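Local coordinates for molybdopterin-guanine dinucleotide biosynthesis protein B (Bacillus subtilis subsp. spizizenii, PDB 4OYH) that probably binds GTP and hydrolyses it weakly, and may act as an adapter in making and using the molybdopterin guanine dinucleotide cofactor, at residues G22-I27 / L107-K112; E28-K33 / L166-L171; G38-C43 / L101-L106. The protein carries 2 engineered substitutions. One frame throughout, in Å; residues are numbered along the deposited sequence.

Contact 1: residues G22-I27 / L107-K112; sequences GKTTFI and LIEGFK. With SO4 (sulfate ion), chain F; SO4 (sulfate ion), chain G.
K23 reaches across from the first turn of helix 23-35 to E109 at the end of strand 105-109, and the pairing belongs to a P-loop (Walker A) nucleotide-binding fold. Helix and strand segments run nearly antiparallel, at 170°, with 10.1 Å between their axes. The lysine starts with CG beside its backbone N (chi1 -73°), runs straight through CD and then bends at chi3 (-68°). That bend brings CE to 3.2 Å from O4 of the chain F sulfate and swings NZ over to the glutamate. NZ makes a rather long salt bridge of 3.5 Å with E109 OE1. E109, with CG anti to its backbone N, comes in extended, and the two side chains cross at about a right angle. Its other oxygen, OE2, is turned to the I27 methyl CD1, 3.5 Å away, and this methyl also rests against E109 CB. One end of the carboxylate thus faces a charge and the other a hydrocarbon. Further down the strand L107 offers CD1 to the fork of I27, lying 3.8 Å from both CG1 and CG2 of that residue. From the second subunit, Q66 packs on I27 and E109.

The sulfate of chain F occupies the loop probably meant for a GTP phosphate. Backbone amides do the holding: G22 N reaches O3 and K23 N reaches O4, and N20 N joins them. A second sulfate, chain G, lies by F111 N and K112 N, though the K112 bond is too short in the model to be trusted. At G22 the backbone angles would jam a CB against the preceding carbonyl oxygen, and its N lies 3.0 Å from sulfate O3.

Contact 2: residues E28-K33 / L166-L171; sequences ERILEK and LVLSQL. Engineered in segment 166-171: L166 (natural residue Phe).
The flat group nearest L168 is the backbone carbonyl of I30, whose O lies 4.0 Å from L168 CD2. No side-chain ring or amide lies between the two segments; the nearby ring is that of F26, one turn earlier in helix 23-35, which packs on V167. The rest is aliphatic. I30 keeps CG1 beside its backbone N (chi1 -61°), which sends CD1 to V167; I30 CD1 lies 4.1 Å from V167 CG1 and meets its other methyl, CG2, as well. The I30 and L168 side chains slide past each other in opposite directions, with I30 CG2 4.1 Å from L168 CD2. In this three-layer alpha/beta P-loop fold the helices 23-35 and 161-171 lie side by side on the parallel sheet, their segments crossing at -54° with axes 10.3 Å apart. V167 and L171 reach V13 of that sheet, and L31 and L171 reach L41. Trimming L168 to an alanine here would remove CG and both methyls and would probably open a gap between I30 CG2 and the stem of K33. That stem lies against L168, with K33 CB 3.8 Å from L168 CD1, while K33 NZ extends onward to a salt bridge with D165.

Contact 3: residues G38-C43 / L101-L106; sequences GLNLGC and LETDCL
N40 and D104 meet crosswise near the ends of two neighbouring strands of the parallel P-loop sheet, 41-46 and 105-109. Their side chains cross at about a right angle, with the amide and carboxylate planes 65° apart, and the carboxylate closes on the stem of the asparagine: D104 OD2 lies 3.1 Å from N40 CB. With CG anti to the backbone N (chi1 166°), N40 directs ND2 into a hydrogen bond with E102 O, 3.1 Å away, in the carbonyl plane and on a lone pair. N40 O accepts a hydrogen bond from D104 N at 2.6 Å.

E102 closes a Schellman motif that ends helix 91-100, and E102, T103 and D104 probably contribute to a GTP site. T103 OG1 is hydrogen-bonded to Y98 O.

On the face of the sheet covered by helices 23-35 and 161-171, C105 holds SG between its backbone N and carbonyl carbon. From there the sulfur lies against L41, 3.5 Å from L41 CD1, and L39 CD1 approaches it at 3.9 Å. L106 points to the other face. C43 pairs in parallel with a strand of the second subunit, so the sheet continues across the interface. The strand bond from G42 N to C105 O is 3.0 Å long and almost straight, at 178°, and just beyond it L106 CD1 lies 3.6 Å from G42 C.

Overall arrangement
Contacts 1 and 2 share helix 23-35, contacts 1 and 3 share strand 105-109, and contacts 2 and 3 meet through packing. Contact 1, at the P-loop end, where a sulfate sits in the probable GTP-phosphate site, has its centre about 11 Å from that of contact 2 and about 16 Å from that of contact 3; the centres of contacts 2 and 3 are about 11 Å apart. L107 CD1 meets I30 CG2 at 4.0 Å, L107 N probably bonds to G42 O at 3.0 Å, and L171 CD1 packs on L41 CD1 at 3.6 Å. Probable GTP-binding residues occur in contacts 1 and 3, at the two ends of strand 105-109. All three contacts touch the second subunit.

Contact 1: residues G22-I27 / L107-K112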
loop_
_atom_site.group_PDB
_atom_site.type_symbol
_atom_site.label_atom_id
_atom_site.label_comp_id
_atom_site.label_asym_id
_atom_site.label_seq_id
_atom_site.Cartn_x
_atom_site.Cartn_y
_atom_site.Cartn_z
ATOM N N GLY A 22 -13.887 21.126 5.610
ATOM C CA GLY A 22 -14.687 20.039 6.133
ATOM C C GLY A 22 -14.623 18.789 5.268
ATOM O O GLY A 22 -15.502 17.931 5.363
ATOM N N LYS A 23 -13.592 18.656 4.431
ATOM C CA LYS A 23 -13.560 17.523 3.495
ATOM C C LYS A 23 -13.483 16.198 4.239
ATOM O O LYS A 23 -14.273 15.310 3.951
ATOM C CB LYS A 23 -12.399 17.610 2.511
ATOM C CG LYS A 23 -12.546 18.668 1.434
ATOM C CD LYS A 23 -11.354 18.667 0.490
ATOM C CE LYS A 23 -10.074 19.129 1.188
ATOM N NZ LYS A 23 -8.880 18.559 0.545
ATOM N N THR A 24 -12.571 16.044 5.203
ATOM C CA THR A 24 -12.382 14.694 5.772
ATOM C C THR A 24 -13.525 14.301 6.721
ATOM O O THR A 24 -13.847 13.117 6.845
ATOM C CB THR A 24 -10.998 14.500 6.472
ATOM O OG1 THR A 24 -11.167 14.222 7.860
ATOM C CG2 THR A 24 -10.079 15.670 6.278
ATOM N N THR A 25 -14.215 15.269 7.309
ATOM C CA THR A 25 -15.431 14.962 8.068
ATOM C C THR A 25 -16.529 14.480 7.152
ATOM O O THR A 25 -17.173 13.504 7.425
ATOM C CB THR A 25 -15.934 16.174 8.867
ATOM O OG1 THR A 25 -15.355 16.127 10.169
ATOM C CG2 THR A 25 -17.425 16.150 9.039
ATOM N N PHE A 26 -16.768 15.199 6.077
ATOM C CA PHE A 26 -17.710 14.738 5.092
ATOM C C PHE A 26 -17.415 13.298 4.623
ATOM O O PHE A 26 -18.288 12.437 4.674
ATOM C CB PHE A 26 -17.703 15.707 3.919
ATOM C CG PHE A 26 -18.767 15.463 2.960
ATOM C CD1 PHE A 26 -20.061 15.332 3.380
ATOM C CD2 PHE A 26 -18.474 15.348 1.600
ATOM C CE1 PHE A 26 -21.067 15.077 2.456
ATOM C CE2 PHE A 26 -19.458 15.119 0.689
ATOM C CZ PHE A 26 -20.756 14.981 1.102
ATOM N N ILE A 27 -16.174 13.044 4.213
ATOM C CA ILE A 27 -15.723 11.711 3.811
ATOM C C ILE A 27 -15.947 10.681 4.909
ATOM O O ILE A 27 -16.432 9.578 4.663
ATOM C CB ILE A 27 -14.227 11.759 3.375
ATOM C CG1 ILE A 27 -14.134 12.221 1.901
ATOM C CG2 ILE A 27 -13.543 10.393 3.479
ATOM C CD1 ILE A 27 -13.020 13.221 1.628
ATOM N N LEU A 107 -14.192 6.474 -3.436
ATOM C CA LEU A 107 -14.263 7.836 -2.924
ATOM C C LEU A 107 -12.890 8.456 -3.048
ATOM O O LEU A 107 -11.921 7.915 -2.524
ATOM C CB LEU A 107 -14.689 7.863 -1.449
ATOM C CG LEU A 107 -15.805 8.772 -0.934
ATOM C CD1 LEU A 107 -15.615 9.060 0.525
ATOM C CD2 LEU A 107 -15.926 10.029 -1.687
ATOM N N ILE A 108 -12.794 9.581 -3.747
ATOM C CA ILE A 108 -11.504 10.272 -3.874
ATOM C C ILE A 108 -11.565 11.646 -3.187
ATOM O O ILE A 108 -12.494 12.420 -3.443
ATOM C CB ILE A 108 -11.117 10.469 -5.338
ATOM C CG1 ILE A 108 -11.235 9.135 -6.098
ATOM C CG2 ILE A 108 -9.752 11.106 -5.399
ATOM C CD1 ILE A 108 -10.479 9.066 -7.375
ATOM N N GLU A 109 -10.604 11.940 -2.309
ATOM C CA GLU A 109 -10.385 13.313 -1.845
ATOM C C GLU A 109 -9.343 13.979 -2.773
ATOM O O GLU A 109 -8.221 13.496 -2.870
ATOM C CB GLU A 109 -9.933 13.312 -0.377
ATOM C CG GLU A 109 -9.373 14.638 0.165
ATOM C CD GLU A 109 -9.117 14.610 1.689
ATOM O OE1 GLU A 109 -8.383 15.484 2.189
ATOM O OE2 GLU A 109 -9.652 13.733 2.393
ATOM N N GLY A 110 -9.698 15.083 -3.453
ATOM C CA GLY A 110 -8.737 15.764 -4.360
ATOM C C GLY A 110 -8.763 15.382 -5.861
ATOM O O GLY A 110 -9.813 14.952 -6.316
ATOM N N PHE A 111 -7.634 15.461 -6.580
ATOM C CA PHE A 111 -7.534 15.446 -8.074
ATOM C C PHE A 111 -8.648 16.211 -8.731
ATOM O O PHE A 111 -9.374 15.633 -9.584
ATOM C CB PHE A 111 -7.556 14.034 -8.707
ATOM C CG PHE A 111 -6.534 13.109 -8.122
ATOM C CD1 PHE A 111 -5.216 13.015 -8.676
ATOM C CD2 PHE A 111 -6.845 12.425 -6.984
ATOM C CE1 PHE A 111 -4.214 12.175 -8.041
ATOM C CE2 PHE A 111 -5.932 11.527 -6.312
ATOM C CZ PHE A 111 -4.611 11.424 -6.841
ATOM N N LYS A 112 -8.816 17.479 -8.368
ATOM C CA LYS A 112 -9.814 18.372 -9.027
ATOM C C LYS A 112 -9.895 18.279 -10.557
ATOM O O LYS A 112 -10.895 18.638 -11.160
ATOM C CB LYS A 112 -9.487 19.817 -8.759
ATOM C CG LYS A 112 -9.280 20.196 -7.291
ATOM C CD LYS A 112 -8.784 21.603 -7.184
ATOM C CE LYS A 112 -7.698 21.883 -8.149
ATOM N NZ LYS A 112 -8.251 22.927 -9.062
HETATM S S SO4 F . -10.312 19.731 5.276
HETATM O O1 SO4 F . -8.961 20.303 5.251
HETATM O O2 SO4 F . -10.154 18.291 5.251
HETATM O O3 SO4 F . -11.101 20.236 6.395
HETATM O O4 SO4 F . -11.064 20.124 4.085
HETATM S S SO4 G . -5.720 18.589 -6.246
HETATM O O1 SO4 G . -4.478 18.142 -6.861
HETATM O O2 SO4 G . -6.030 17.818 -5.053
HETATM O O3 SO4 G . -5.613 19.995 -5.873
HETATM O O4 SO4 G . -6.750 18.421 -7.251
#

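Contact 2: residues E28-K33 / L166-L171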
loop_
_atom_site.group_PDB
_atom_site.type_symbol
_atom_site.label_atom_id
_atom_site.label_comp_id
_atom_site.label_asym_id
_atom_site.label_seq_id
_atom_site.Cartn_x
_atom_site.Cartn_y
_atom_site.Cartn_z
ATOM N N GLU A 28 -15.603 11.058 6.126
ATOM C CA GLU A 28 -15.792 10.205 7.289
ATOM C C GLU A 28 -17.218 9.757 7.441
ATOM O O GLU A 28 -17.488 8.572 7.612
ATOM C CB GLU A 28 -15.404 10.957 8.541
ATOM C CG GLU A 28 -14.135 10.564 9.149
ATOM C CD GLU A 28 -14.229 10.738 10.641
ATOM O OE1 GLU A 28 -14.533 11.879 11.065
ATOM O OE2 GLU A 28 -14.018 9.736 11.378
ATOM N N ARG A 29 -18.122 10.731 7.444
ATOM C CA ARG A 29 -19.549 10.462 7.433
ATOM C C ARG A 29 -19.957 9.507 6.316
ATOM O O ARG A 29 -20.693 8.554 6.546
ATOM C CB ARG A 29 -20.330 11.752 7.307
ATOM C CG ARG A 29 -21.242 12.033 8.472
ATOM C CD ARG A 29 -20.454 12.473 9.704
ATOM N NE ARG A 29 -21.022 13.668 10.339
ATOM C CZ ARG A 29 -21.185 14.851 9.739
ATOM N NH1 ARG A 29 -20.836 15.035 8.467
ATOM N NH2 ARG A 29 -21.702 15.861 10.421
ATOM N N ILE A 30 -19.449 9.719 5.117
ATOM C CA ILE A 30 -19.752 8.813 4.010
ATOM C C ILE A 30 -19.219 7.405 4.202
ATOM O O ILE A 30 -19.887 6.426 3.863
ATOM C CB ILE A 30 -19.173 9.318 2.713
ATOM C CG1 ILE A 30 -19.761 10.693 2.364
ATOM C CG2 ILE A 30 -19.385 8.276 1.598
ATOM C CD1 ILE A 30 -18.911 11.453 1.345
ATOM N N LEU A 31 -17.983 7.287 4.671
ATOM C CA LEU A 31 -17.417 5.959 4.836
ATOM C C LEU A 31 -18.107 5.159 5.955
ATOM O O LEU A 31 -18.361 3.959 5.789
ATOM C CB LEU A 31 -15.927 6.041 5.095
ATOM C CG LEU A 31 -15.111 6.577 3.928
ATOM C CD1 LEU A 31 -13.651 6.785 4.337
ATOM C CD2 LEU A 31 -15.215 5.639 2.723
ATOM N N GLU A 32 -18.430 5.825 7.062
ATOM C CA GLU A 32 -19.140 5.194 8.180
ATOM C C GLU A 32 -20.439 4.608 7.641
ATOM O O GLU A 32 -20.714 3.421 7.795
ATOM C CB GLU A 32 -19.412 6.202 9.318
ATOM C CG GLU A 32 -18.142 6.632 10.125
ATOM C CD GLU A 32 -18.186 8.062 10.719
ATOM O OE1 GLU A 32 -17.241 8.449 11.447
ATOM O OE2 GLU A 32 -19.151 8.807 10.460
ATOM N N LYS A 33 -21.212 5.428 6.945
ATOM C CA LYS A 33 -22.476 4.949 6.433
ATOM C C LYS A 33 -22.314 3.872 5.355
ATOM O O LYS A 33 -23.208 3.064 5.191
ATOM C CB LYS A 33 -23.320 6.104 5.900
ATOM C CG LYS A 33 -24.810 5.802 5.960
ATOM C CD LYS A 33 -25.669 7.060 6.018
ATOM C CE LYS A 33 -27.153 6.719 6.194
ATOM N NZ LYS A 33 -28.081 7.849 5.841
ATOM N N LEU A 166 -26.616 11.473 -1.010
ATOM C CA LEU A 166 -26.495 11.728 -2.422
ATOM C C LEU A 166 -25.216 11.072 -2.896
ATOM O O LEU A 166 -25.170 10.511 -3.971
ATOM C CB LEU A 166 -26.517 13.239 -2.722
ATOM C CG LEU A 166 -26.315 13.669 -4.176
ATOM C CD1 LEU A 166 -26.888 15.023 -4.407
ATOM C CD2 LEU A 166 -24.857 13.752 -4.567
ATOM N N VAL A 167 -24.172 11.098 -2.097
ATOM C CA VAL A 167 -22.926 10.538 -2.590
ATOM C C VAL A 167 -23.022 9.023 -2.666
ATOM O O VAL A 167 -22.522 8.406 -3.598
ATOM C CB VAL A 167 -21.733 10.943 -1.721
ATOM C CG1 VAL A 167 -20.470 10.237 -2.201
ATOM C CG2 VAL A 167 -21.523 12.427 -1.768
ATOM N N LEU A 168 -23.704 8.432 -1.698
ATOM C CA LEU A 168 -23.783 6.989 -1.608
ATOM C C LEU A 168 -24.636 6.417 -2.705
ATOM O O LEU A 168 -24.390 5.308 -3.207
ATOM C CB LEU A 168 -24.322 6.581 -0.240
ATOM C CG LEU A 168 -23.292 6.757 0.874
ATOM C CD1 LEU A 168 -23.941 6.918 2.228
ATOM C CD2 LEU A 168 -22.400 5.578 0.885
ATOM N N SER A 169 -25.625 7.175 -3.125
ATOM C CA SER A 169 -26.502 6.670 -4.160
ATOM C C SER A 169 -25.706 6.645 -5.451
ATOM O O SER A 169 -25.912 5.751 -6.283
ATOM C CB SER A 169 -27.795 7.509 -4.285
ATOM O OG SER A 169 -27.627 8.614 -5.160
ATOM N N GLN A 170 -24.769 7.586 -5.614
ATOM C CA GLN A 170 -23.986 7.621 -6.852
ATOM C C GLN A 170 -22.939 6.535 -6.793
ATOM O O GLN A 170 -22.553 5.989 -7.812
ATOM C CB GLN A 170 -23.306 8.979 -7.080
ATOM C CG GLN A 170 -24.225 10.202 -7.012
ATOM C CD GLN A 170 -25.379 10.115 -7.957
ATOM O OE1 GLN A 170 -25.214 10.125 -9.171
ATOM N NE2 GLN A 170 -26.560 10.019 -7.408
ATOM N N LEU A 171 -22.455 6.224 -5.597
ATOM C CA LEU A 171 -21.513 5.113 -5.486
ATOM C C LEU A 171 -22.231 3.764 -5.651
ATOM O O LEU A 171 -21.567 2.772 -5.912
ATOM C CB LEU A 171 -20.767 5.180 -4.168
ATOM C CG LEU A 171 -19.943 6.472 -3.941
ATOM C CD1 LEU A 171 -19.400 6.515 -2.534
ATOM C CD2 LEU A 171 -18.820 6.592 -4.945
#

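Contact 3: residues G38-C43 / L101-L106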
loop_
_atom_site.group_PDB
_atom_site.type_symbol
_atom_site.label_atom_id
_atom_site.label_comp_id
_atom_site.label_asym_id
_atom_site.label_seq_id
_atom_site.Cartn_x
_atom_site.Cartn_y
_atom_site.Cartn_z
ATOM N N GLY A 38 -22.805 -2.485 4.052
ATOM C CA GLY A 38 -21.900 -3.482 3.504
ATOM C C GLY A 38 -21.287 -3.113 2.170
ATOM O O GLY A 38 -20.654 -3.938 1.507
ATOM N N LEU A 39 -21.468 -1.858 1.783
ATOM C CA LEU A 39 -20.909 -1.345 0.554
ATOM C C LEU A 39 -19.389 -1.463 0.637
ATOM O O LEU A 39 -18.805 -1.259 1.699
ATOM C CB LEU A 39 -21.372 0.092 0.342
ATOM C CG LEU A 39 -20.804 0.816 -0.873
ATOM C CD1 LEU A 39 -21.269 0.191 -2.187
ATOM C CD2 LEU A 39 -21.177 2.284 -0.794
ATOM N N ASN A 40 -18.755 -1.833 -0.471
ATOM C CA ASN A 40 -17.320 -2.146 -0.471
ATOM C C ASN A 40 -16.536 -1.076 -1.267
ATOM O O ASN A 40 -16.336 -1.139 -2.493
ATOM C CB ASN A 40 -17.116 -3.567 -1.009
ATOM C CG ASN A 40 -15.692 -3.877 -1.365
ATOM O OD1 ASN A 40 -14.743 -3.301 -0.824
ATOM N ND2 ASN A 40 -15.530 -4.806 -2.296
ATOM N N LEU A 41 -16.095 -0.081 -0.524
ATOM C CA LEU A 41 -15.741 1.188 -1.093
ATOM C C LEU A 41 -14.343 1.584 -0.632
ATOM O O LEU A 41 -14.027 1.479 0.539
ATOM C CB LEU A 41 -16.800 2.214 -0.699
ATOM C CG LEU A 41 -16.495 3.721 -0.768
ATOM C CD1 LEU A 41 -16.533 4.304 -2.171
ATOM C CD2 LEU A 41 -17.493 4.379 0.084
ATOM N N GLY A 42 -13.514 1.992 -1.583
ATOM C CA GLY A 42 -12.158 2.408 -1.316
ATOM C C GLY A 42 -12.101 3.910 -1.101
ATOM O O GLY A 42 -13.042 4.619 -1.363
ATOM N N CYS A 43 -10.970 4.381 -0.624
ATOM C CA CYS A 43 -10.754 5.783 -0.370
ATOM C C CYS A 43 -9.351 6.168 -0.806
ATOM O O CYS A 43 -8.365 5.450 -0.575
ATOM C CB CYS A 43 -10.969 6.120 1.116
ATOM S SG CYS A 43 -11.430 7.838 1.314
ATOM N N LEU A 101 -7.511 -4.749 -6.330
ATOM C CA LEU A 101 -7.767 -5.154 -4.941
ATOM C C LEU A 101 -9.263 -5.366 -4.737
ATOM O O LEU A 101 -9.713 -5.532 -3.638
ATOM C CB LEU A 101 -7.248 -4.096 -3.976
ATOM C CG LEU A 101 -5.816 -4.056 -3.438
ATOM C CD1 LEU A 101 -4.924 -5.129 -3.943
ATOM C CD2 LEU A 101 -5.239 -2.704 -3.731
ATOM N N GLU A 102 -10.031 -5.287 -5.822
ATOM C CA GLU A 102 -11.417 -5.737 -5.844
ATOM C C GLU A 102 -12.348 -4.947 -4.940
ATOM O O GLU A 102 -13.141 -5.536 -4.211
ATOM C CB GLU A 102 -11.490 -7.220 -5.476
ATOM C CG GLU A 102 -10.648 -8.121 -6.386
ATOM C CD GLU A 102 -10.874 -9.610 -6.099
ATOM O OE1 GLU A 102 -11.682 -9.915 -5.179
ATOM O OE2 GLU A 102 -10.245 -10.466 -6.783
ATOM N N THR A 103 -12.281 -3.620 -5.022
ATOM C CA THR A 103 -13.258 -2.765 -4.355
ATOM C C THR A 103 -14.453 -2.605 -5.291
ATOM O O THR A 103 -14.298 -2.778 -6.482
ATOM C CB THR A 103 -12.656 -1.365 -3.992
ATOM O OG1 THR A 103 -12.165 -0.733 -5.175
ATOM C CG2 THR A 103 -11.496 -1.487 -2.993
ATOM N N ASP A 104 -15.627 -2.264 -4.767
ATOM C CA ASP A 104 -16.824 -2.018 -5.606
ATOM C C ASP A 104 -16.839 -0.635 -6.253
ATOM O O ASP A 104 -17.504 -0.406 -7.250
ATOM C CB ASP A 104 -18.128 -2.107 -4.789
ATOM C CG ASP A 104 -18.433 -3.503 -4.261
ATOM O OD1 ASP A 104 -17.888 -4.503 -4.808
ATOM O OD2 ASP A 104 -19.262 -3.576 -3.305
ATOM N N CYS A 105 -16.164 0.311 -5.622
ATOM C CA CYS A 105 -16.310 1.710 -5.974
ATOM C C CYS A 105 -15.266 2.547 -5.241
ATOM O O CYS A 105 -14.465 2.012 -4.477
ATOM C CB CYS A 105 -17.718 2.193 -5.648
ATOM S SG CYS A 105 -18.231 1.848 -3.961
ATOM N N LEU A 106 -15.253 3.850 -5.486
ATOM C CA LEU A 106 -14.151 4.654 -4.967
ATOM C C LEU A 106 -14.533 6.097 -4.664
ATOM O O LEU A 106 -15.138 6.809 -5.482
ATOM C CB LEU A 106 -12.987 4.583 -5.942
ATOM C CG LEU A 106 -11.771 5.467 -5.636
ATOM C CD1 LEU A 106 -11.053 5.046 -4.310
ATOM C CD2 LEU A 106 -10.850 5.435 -6.810
#